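Local structure of A-adding tRNA nucleotidyltransferase (Aquifex aeolicus, 4WBY) at residues 54-57 against 58-61; 126-130 against 131-135. The protein adds the terminal adenosine to tRNAs ending in CC, using ATP and magnesium, to complete the 3' CCA end. All coordinates share one frame; numbering follows the deposited sequence.

Contact 1: residues 54-57 against 58-61; sequences AIEL and AKEL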
ATOM      1  N   ALA A  54      -5.309 -28.839  -1.105  1.00 19.61           N
ATOM      2  CA  ALA A  54      -5.282 -27.806  -0.070  1.00 17.43           C
ATOM      3  C   ALA A  54      -6.649 -27.555   0.552  1.00 17.66           C
ATOM      4  O   ALA A  54      -6.757 -27.275   1.741  1.00 17.71           O
ATOM      5  CB  ALA A  54      -4.742 -26.516  -0.641  1.00 17.17           C
ATOM      6  N   ILE A  55      -7.692 -27.636  -0.257  1.00 18.97           N
ATOM      7  CA  ILE A  55      -9.033 -27.391   0.252  1.00 19.10           C
ATOM      8  C   ILE A  55      -9.425 -28.446   1.284  1.00 19.78           C
ATOM      9  O   ILE A  55      -9.982 -28.119   2.332  1.00 19.95           O
ATOM     10  CB  ILE A  55     -10.055 -27.343  -0.891  1.00 20.04           C
ATOM     11  CG1 ILE A  55      -9.762 -26.120  -1.766  1.00 21.58           C
ATOM     12  CG2 ILE A  55     -11.485 -27.286  -0.349  1.00 23.01           C
ATOM     13  CD1 ILE A  55     -10.653 -25.983  -2.991  1.00 24.00           C
ATOM     14  N   GLU A  56      -9.108 -29.708   1.023  1.00 19.18           N
ATOM     15  CA  GLU A  56      -9.479 -30.737   1.982  1.00 21.25           C
ATOM     16  C   GLU A  56      -8.652 -30.621   3.265  1.00 19.59           C
ATOM     17  O   GLU A  56      -9.161 -30.876   4.354  1.00 19.99           O
ATOM     18  CB  GLU A  56      -9.359 -32.128   1.361  1.00 25.59           C
ATOM     19  CG  GLU A  56     -10.466 -32.427   0.343  1.00 31.51           C
ATOM     20  CD  GLU A  56     -11.884 -32.204   0.889  1.00 36.15           C
ATOM     21  OE1 GLU A  56     -12.194 -32.684   2.002  1.00 39.64           O
ATOM     22  OE2 GLU A  56     -12.695 -31.549   0.196  1.00 38.26           O
ATOM     23  N   LEU A  57      -7.393 -30.204   3.153  1.00 17.69           N
ATOM     24  CA  LEU A  57      -6.591 -29.989   4.353  1.00 17.02           C
ATOM     25  C   LEU A  57      -7.197 -28.848   5.184  1.00 16.62           C
ATOM     26  O   LEU A  57      -7.366 -28.968   6.402  1.00 16.85           O
ATOM     27  CB  LEU A  57      -5.129 -29.687   3.992  1.00 17.95           C
ATOM     28  CG  LEU A  57      -4.128 -29.698   5.152  1.00 21.06           C
ATOM     29  CD1 LEU A  57      -2.744 -29.972   4.617  1.00 23.15           C
ATOM     30  CD2 LEU A  57      -4.113 -28.393   5.931  1.00 26.12           C
ATOM     31  N   ALA A  58      -7.524 -27.747   4.519  1.00 15.63           N
ATOM     32  CA  ALA A  58      -8.115 -26.586   5.182  1.00 14.91           C
ATOM     33  C   ALA A  58      -9.435 -26.940   5.849  1.00 14.88           C
ATOM     34  O   ALA A  58      -9.713 -26.497   6.965  1.00 15.49           O
ATOM     35  CB  ALA A  58      -8.329 -25.448   4.183  1.00 16.22           C
ATOM     36  N   LYS A  59     -10.262 -27.720   5.158  1.00 16.41           N
ATOM     37  CA  LYS A  59     -11.566 -28.073   5.706  1.00 18.23           C
ATOM     38  C   LYS A  59     -11.414 -28.906   6.981  1.00 18.26           C
ATOM     39  O   LYS A  59     -12.193 -28.763   7.923  1.00 19.07           O
ATOM     40  CB  LYS A  59     -12.408 -28.819   4.662  1.00 19.07           C
ATOM     41  CG  LYS A  59     -12.957 -27.904   3.570  1.00 20.77           C
ATOM     42  CD  LYS A  59     -13.581 -28.682   2.423  1.00 25.45           C
ATOM     43  CE  LYS A  59     -14.767 -29.507   2.859  1.00 30.62           C
ATOM     44  NZ  LYS A  59     -15.393 -30.167   1.675  1.00 35.29           N
ATOM     45  N   GLU A  60     -10.403 -29.770   7.019  1.00 18.09           N
ATOM     46  CA  GLU A  60     -10.186 -30.588   8.207  1.00 18.61           C
ATOM     47  C   GLU A  60      -9.652 -29.753   9.371  1.00 16.52           C
ATOM     48  O   GLU A  60     -10.086 -29.920  10.511  1.00 17.98           O
ATOM     49  CB  GLU A  60      -9.238 -31.745   7.895  1.00 19.46           C
ATOM     50  CG  GLU A  60      -8.852 -32.589   9.111  1.00 22.92           C
ATOM     51  CD  GLU A  60     -10.039 -33.294   9.766  1.00 29.73           C
ATOM     52  OE1 GLU A  60     -11.101 -33.435   9.121  1.00 32.16           O
ATOM     53  OE2 GLU A  60      -9.906 -33.712  10.936  1.00 33.28           O
ATOM     54  N   LEU A  61      -8.702 -28.865   9.093  1.00 15.39           N
ATOM     55  CA  LEU A  61      -8.225 -27.952  10.120  1.00 15.71           C
ATOM     56  C   LEU A  61      -9.385 -27.117  10.674  1.00 16.16           C
ATOM     57  O   LEU A  61      -9.518 -26.934  11.892  1.00 16.93           O
ATOM     58  CB  LEU A  61      -7.121 -27.041   9.565  1.00 14.66           C
ATOM     59  CG  LEU A  61      -6.497 -26.057  10.560  1.00 14.94           C
ATOM     60  CD1 LEU A  61      -5.693 -26.793  11.640  1.00 16.03           C
ATOM     61  CD2 LEU A  61      -5.631 -25.005   9.848  1.00 16.73           C
TER

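Contact 2: residues 126-130 against 131-135; sequences AISVN and LEDYG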
ATOM      1  N   ALA A 126      10.162 -20.839   1.124  1.00 12.42           N
ATOM      2  CA  ALA A 126       9.157 -21.570   1.883  1.00 12.27           C
ATOM      3  C   ALA A 126       9.744 -22.064   3.198  1.00 11.56           C
ATOM      4  O   ALA A 126      10.965 -22.172   3.347  1.00 13.21           O
ATOM      5  CB  ALA A 126       8.624 -22.743   1.073  1.00 13.99           C
ATOM      6  N   ILE A 127       8.865 -22.351   4.152  1.00 12.54           N
ATOM      7  CA  ILE A 127       9.253 -23.018   5.382  1.00 13.28           C
ATOM      8  C   ILE A 127       8.484 -24.322   5.474  1.00 12.64           C
ATOM      9  O   ILE A 127       7.250 -24.320   5.455  1.00 14.27           O
ATOM     10  CB  ILE A 127       8.957 -22.157   6.631  1.00 14.13           C
ATOM     11  CG1 ILE A 127       9.704 -20.824   6.545  1.00 16.19           C
ATOM     12  CG2 ILE A 127       9.345 -22.912   7.906  1.00 16.36           C
ATOM     13  CD1 ILE A 127       9.178 -19.757   7.494  1.00 18.90           C
ATOM     14  N   SER A 128       9.196 -25.440   5.571  1.00 12.35           N
ATOM     15  CA  SER A 128       8.514 -26.714   5.754  1.00 13.27           C
ATOM     16  C   SER A 128       7.839 -26.779   7.119  1.00 12.75           C
ATOM     17  O   SER A 128       8.452 -26.452   8.129  1.00 13.77           O
ATOM     18  CB  SER A 128       9.490 -27.882   5.629  1.00 15.00           C
ATOM     19  OG  SER A 128       8.802 -29.093   5.901  1.00 15.66           O
ATOM     20  N   VAL A 129       6.585 -27.222   7.157  1.00 13.23           N
ATOM     21  CA  VAL A 129       5.969 -27.520   8.438  1.00 12.40           C
ATOM     22  C   VAL A 129       5.751 -29.025   8.549  1.00 14.49           C
ATOM     23  O   VAL A 129       4.998 -29.506   9.393  1.00 15.45           O
ATOM     24  CB  VAL A 129       4.650 -26.737   8.644  1.00 13.25           C
ATOM     25  CG1 VAL A 129       4.956 -25.233   8.651  1.00 15.29           C
ATOM     26  CG2 VAL A 129       3.594 -27.103   7.594  1.00 16.09           C
ATOM     27  N   ASN A 130       6.442 -29.773   7.700  1.00 14.60           N
ATOM     28  CA  ASN A 130       6.279 -31.218   7.691  1.00 14.91           C
ATOM     29  C   ASN A 130       7.026 -31.905   8.817  1.00 14.61           C
ATOM     30  O   ASN A 130       7.943 -31.337   9.402  1.00 17.24           O
ATOM     31  CB  ASN A 130       6.699 -31.763   6.331  1.00 15.48           C
ATOM     32  CG  ASN A 130       5.878 -31.162   5.232  1.00 16.14           C
ATOM     33  OD1 ASN A 130       4.683 -31.448   5.124  1.00 18.37           O
ATOM     34  ND2 ASN A 130       6.487 -30.268   4.445  1.00 16.77           N
ATOM     35  N   LEU A 131       6.608 -33.130   9.125  1.00 17.19           N
ATOM     36  CA  LEU A 131       7.059 -33.786  10.343  1.00 18.01           C
ATOM     37  C   LEU A 131       8.556 -34.038  10.377  1.00 18.03           C
ATOM     38  O   LEU A 131       9.169 -33.945  11.433  1.00 20.43           O
ATOM     39  CB  LEU A 131       6.333 -35.122  10.545  1.00 19.79           C
ATOM     40  CG  LEU A 131       4.821 -35.051  10.770  1.00 23.05           C
ATOM     41  CD1 LEU A 131       4.266 -36.446  11.003  1.00 25.72           C
ATOM     42  CD2 LEU A 131       4.474 -34.137  11.947  1.00 21.90           C
ATOM     43  N   GLU A 132       9.153 -34.350   9.230  1.00 18.72           N
ATOM     44  CA  GLU A 132      10.529 -34.847   9.260  1.00 20.07           C
ATOM     45  C   GLU A 132      11.576 -33.745   9.117  1.00 19.84           C
ATOM     46  O   GLU A 132      12.755 -33.975   9.389  1.00 23.56           O
ATOM     47  CB  GLU A 132      10.736 -35.906   8.178  1.00 25.79           C
ATOM     48  CG  GLU A 132      11.205 -35.377   6.842  1.00 29.70           C
ATOM     49  CD  GLU A 132      10.095 -34.752   6.025  1.00 34.91           C
ATOM     50  OE1 GLU A 132       8.914 -34.839   6.438  1.00 34.42           O
ATOM     51  OE2 GLU A 132      10.414 -34.168   4.963  1.00 36.74           O
ATOM     52  N   ASP A 133      11.157 -32.551   8.705  1.00 18.18           N
ATOM     53  CA  ASP A 133      12.107 -31.453   8.498  1.00 17.87           C
ATOM     54  C   ASP A 133      11.498 -30.117   8.919  1.00 16.53           C
ATOM     55  O   ASP A 133      11.719 -29.088   8.294  1.00 17.47           O
ATOM     56  CB  ASP A 133      12.564 -31.392   7.035  1.00 18.38           C
ATOM     57  CG  ASP A 133      11.454 -30.967   6.091  1.00 19.40           C
ATOM     58  OD1 ASP A 133      10.267 -31.106   6.458  1.00 20.78           O
ATOM     59  OD2 ASP A 133      11.775 -30.469   4.988  1.00 21.95           O
ATOM     60  N   TYR A 134      10.751 -30.146  10.008  1.00 17.52           N
ATOM     61  CA  TYR A 134      10.012 -28.978  10.466  1.00 15.63           C
ATOM     62  C   TYR A 134      10.902 -27.760  10.666  1.00 13.07           C
ATOM     63  O   TYR A 134      11.935 -27.832  11.346  1.00 18.45           O
ATOM     64  CB  TYR A 134       9.294 -29.308  11.766  1.00 16.52           C
ATOM     65  CG  TYR A 134       8.398 -28.209  12.269  1.00 15.01           C
ATOM     66  CD1 TYR A 134       8.864 -27.274  13.182  1.00 15.95           C
ATOM     67  CD2 TYR A 134       7.080 -28.106  11.830  1.00 16.31           C
ATOM     68  CE1 TYR A 134       8.039 -26.267  13.658  1.00 15.79           C
ATOM     69  CE2 TYR A 134       6.247 -27.113  12.299  1.00 17.59           C
ATOM     70  CZ  TYR A 134       6.729 -26.198  13.215  1.00 16.34           C
ATOM     71  OH  TYR A 134       5.898 -25.218  13.688  1.00 20.35           O
ATOM     72  N   GLY A 135      10.490 -26.638  10.074  1.00 12.80           N
ATOM     73  CA  GLY A 135      11.212 -25.383  10.194  1.00 14.78           C
ATOM     74  C   GLY A 135      12.312 -25.178   9.158  1.00 13.85           C
ATOM     75  O   GLY A 135      12.961 -24.140   9.159  1.00 15.74           O
TER
HETATM   76  O   HOH W   1       3.965 -33.479   7.340  1.00 23.88           O

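Contact 1: residues 54-57 against 58-61
K59 lies over the helical turn before it, with I55 and E56 as its partners along the first turns of helix 54-65. CB starts out over the carbonyl of I55, and CG of K59 settles 3.2 Å from I55 O. This follows from a first torsion of -74°, which sets CG beside the N of K59 that donates to I55 O at 2.9 Å. CD then passes obliquely over the I55 branch methyl, with CG2 of I55 3.7 Å from CD of K59. A bend at chi3 (62°) turns CE and NZ toward E56, whose own chain bends at chi2, and the two side chains run alongside each other, pointing the same way. At the tip, NZ of K59 reaches OE2 of E56 at 3.4 Å, a salt bridge whose hydrogen bond is weak. On the inner side of the helix, L57, A58 and L61 pack against F89 of strand 85-91, and L57 and L61 also touch I19 of helix 7-22. E60 turns its carboxylate to R63 and R64 further along. With both E56 and K59 exposed, the long i to i+3 pair probably adds modestly to a helix already carried by its backbone bonds and its apolar face.

Contact 2: residues 126-130 against 131-135
An ST turn at the end of strand 126-128 opens the loop that leads to strand 137-138, and S128 and D133 meet across that loop. OG of S128 donates to OD1 of D133 at 2.6 Å, from 38° above the carboxylate plane. The same OG accepts from N of N130 at 3.0 Å, the bond that defines the turn, and from ND2 of N130. Three bonds thus grip one hydroxyl, which chi1 (176°) swings away from S128 N to where N130 and D133 meet it. With an alanine at S128 the hydroxyl is gone, and the D133 carboxylate would probably lose this donor and N and ND2 of N130 their acceptor, though OD1 of N130 keeps its bond to A27 N. A water that accepts from L131 N lies within hydrogen-bonding distance of N130 OD1. At the far end of the loop, N of G135 donates to O of S128 at 2.8 Å. A CB on G135 (phi 88°) would jam against the carbonyl O of Y134. The Y134 ring turns its edge to V129 O, which lies in the ring plane 3.5 Å from CD2 of Y134, while Y134 OH is hydrogen-bonded to E10. V129 and Y134 pack on A13 of helix 7-22, whose R14 makes a cation-pi contact with the ring, N130 touches Y28 of strand 26-30, and I127 rests on V34 of helix 32-38, part of the ATP site.

Both contacts belong to the nucleotidyltransferase head domain, and the chain meets them in series, neither nested nor crossed. Helix 7-22 comes first and is their common neighbour. After strands 26-30 and 45-51, contact 1 forms the opening turns of helix 54-65; it closes no loop beyond the helical turn itself. The chain then builds strands 69-72, 77-82 and 85-91 before contact 2 closes the loop between strands 126-128 and 137-138. The two centres lie 18 Å apart, with nearest atoms about 8 Å apart and not touching. Contact 1 joins helix 7-22 to strands 77-82 and 85-91, contact 2 joins it to strand 26-30, and all three strands belong to the same mixed sheet.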